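PDB 3GZA: putative alpha-L-fucosidase from Bacteroides thetaiotaomicron VPI-5482, which probably hydrolyses alpha-L-fucosidic linkages as a glycoside hydrolase of family 29. Local coordinates for residues 303-306 with 307-311. Sequence-based numbering, arbitrary orientation.
Sequences YEKS and VGRNA
Arg309 lays its guanidinium alongside the aliphatic stem of Lys305: CG of Lys305 sits over the centre of one face, 3.6 Å from CZ of Arg309. Both side chains leave with CG anti to the carbonyl carbon (chi1 -66° in Lys305 and -72° in Arg309) and run extended in the same direction, which brings stem against plane while NZ of Lys305 and NH2 of Arg309 stay 5.2 Å apart. Their polar ends have other partners: NZ of Lys305 forms a salt bridge with Asp301, and NH1 of Arg309 a hydrogen bond with Val227 O. A leucine in place of Arg309 has no side-chain N-H to offer Val227 O and would probably leave that carbonyl without its mate and the Lys305 stem without the flat group over it. On the other side of the turn, CB of Val307 rests over one face of the Tyr303 ring in a CH-pi contact, 4.1 Å from the centroid and 22° off the normal, and its CG2 approaches CE1 of Tyr303 at 3.7 Å.

Two carbonyls position these groups. Tyr303 O accepts from Gly308 N at 3.2 Å and also from Ser306 N. Ser306 O is gripped from opposite faces of its plane by Arg309 N at 2.8 Å, closing a type I turn, and by Ala311 N at 3.0 Å. OG of Ser306 bonds back to Lys302 O.

The turn thus takes the chain from helix 296-304 into strand 312-317 of the TIM-barrel sheet. Ile340 and Phe344 of helix 327-344 pack on Tyr303, while strand 409-418 of the C-terminal beta domain meets Tyr303 through Ile410 and bonds to Gly308.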
loop_
_atom_site.group_PDB
_atom_site.type_symbol
_atom_site.label_atom_id
_atom_site.label_comp_id
_atom_site.label_asym_id
_atom_site.label_seq_id
_atom_site.Cartn_x
_atom_site.Cartn_y
_atom_site.Cartn_z
ATOM N N TYR A 303 -36.632 -14.615 11.102
ATOM C CA TYR A 303 -36.180 -15.570 12.137
ATOM C C TYR A 303 -36.873 -16.921 11.973
ATOM O O TYR A 303 -36.216 -17.986 11.979
ATOM C CB TYR A 303 -36.503 -14.963 13.528
ATOM C CG TYR A 303 -36.111 -15.873 14.695
ATOM C CD1 TYR A 303 -34.810 -15.909 15.153
ATOM C CD2 TYR A 303 -37.048 -16.657 15.328
ATOM C CE1 TYR A 303 -34.431 -16.737 16.190
ATOM C CE2 TYR A 303 -36.694 -17.463 16.368
ATOM C CZ TYR A 303 -35.404 -17.499 16.787
ATOM O OH TYR A 303 -35.032 -18.337 17.846
ATOM N N GLU A 304 -38.192 -16.904 11.816
ATOM C CA GLU A 304 -38.946 -18.167 11.711
ATOM C C GLU A 304 -38.622 -18.924 10.420
ATOM O O GLU A 304 -38.753 -20.145 10.357
ATOM C CB GLU A 304 -40.463 -17.905 11.838
ATOM C CG GLU A 304 -40.831 -17.421 13.235
ATOM C CD GLU A 304 -42.297 -17.247 13.456
ATOM O OE1 GLU A 304 -43.118 -17.643 12.601
ATOM O OE2 GLU A 304 -42.655 -16.726 14.525
ATOM N N LYS A 305 -38.193 -18.194 9.397
ATOM C CA LYS A 305 -37.863 -18.787 8.101
ATOM C C LYS A 305 -36.370 -18.986 7.898
ATOM O O LYS A 305 -35.914 -19.194 6.799
ATOM C CB LYS A 305 -38.518 -17.986 6.953
ATOM C CG LYS A 305 -40.042 -18.069 6.957
ATOM C CD LYS A 305 -40.730 -17.090 6.000
ATOM C CE LYS A 305 -42.301 -17.254 6.029
ATOM N NZ LYS A 305 -43.022 -16.011 5.564
ATOM N N SER A 306 -35.584 -18.921 8.969
ATOM C CA SER A 306 -34.151 -19.175 8.925
ATOM C C SER A 306 -33.870 -20.108 10.064
ATOM O O SER A 306 -33.816 -21.304 9.826
ATOM C CB SER A 306 -33.274 -17.920 8.991
ATOM O OG SER A 306 -33.653 -17.074 10.060
ATOM N N VAL A 307 -33.780 -19.574 11.289
ATOM C CA VAL A 307 -33.573 -20.389 12.472
ATOM C C VAL A 307 -34.656 -21.482 12.551
ATOM O O VAL A 307 -34.385 -22.629 12.918
ATOM C CB VAL A 307 -33.564 -19.529 13.733
ATOM C CG1 VAL A 307 -33.452 -20.434 15.031
ATOM C CG2 VAL A 307 -32.426 -18.455 13.644
ATOM N N GLY A 308 -35.890 -21.162 12.172
ATOM C CA GLY A 308 -36.986 -22.147 12.165
ATOM C C GLY A 308 -37.067 -23.095 10.990
ATOM O O GLY A 308 -37.976 -23.923 10.905
ATOM N N ARG A 309 -36.110 -22.941 10.081
ATOM C CA ARG A 309 -35.918 -23.771 8.895
ATOM C C ARG A 309 -34.473 -24.339 8.870
ATOM O O ARG A 309 -33.918 -24.600 7.816
ATOM C CB ARG A 309 -36.218 -22.990 7.598
ATOM C CG ARG A 309 -37.640 -22.721 7.381
ATOM C CD ARG A 309 -37.904 -21.987 6.079
ATOM N NE ARG A 309 -39.330 -21.741 5.918
ATOM C CZ ARG A 309 -39.843 -21.065 4.893
ATOM N NH1 ARG A 309 -39.077 -20.584 3.944
ATOM N NH2 ARG A 309 -41.137 -20.851 4.832
ATOM N N ASN A 310 -33.880 -24.571 10.046
ATOM C CA ASN A 310 -32.599 -25.268 10.134
ATOM C C ASN A 310 -31.457 -24.525 9.475
ATOM O O ASN A 310 -30.585 -25.117 8.863
ATOM C CB ASN A 310 -32.726 -26.660 9.462
ATOM C CG ASN A 310 -31.590 -27.598 9.816
ATOM O OD1 ASN A 310 -30.968 -27.489 10.897
ATOM N ND2 ASN A 310 -31.358 -28.599 8.929
ATOM N N ALA A 311 -31.462 -23.194 9.577
ATOM C CA ALA A 311 -30.377 -22.374 9.110
ATOM C C ALA A 311 -29.973 -21.378 10.224
ATOM O O ALA A 311 -30.811 -20.835 10.902
ATOM C CB ALA A 311 -30.799 -21.595 7.814
#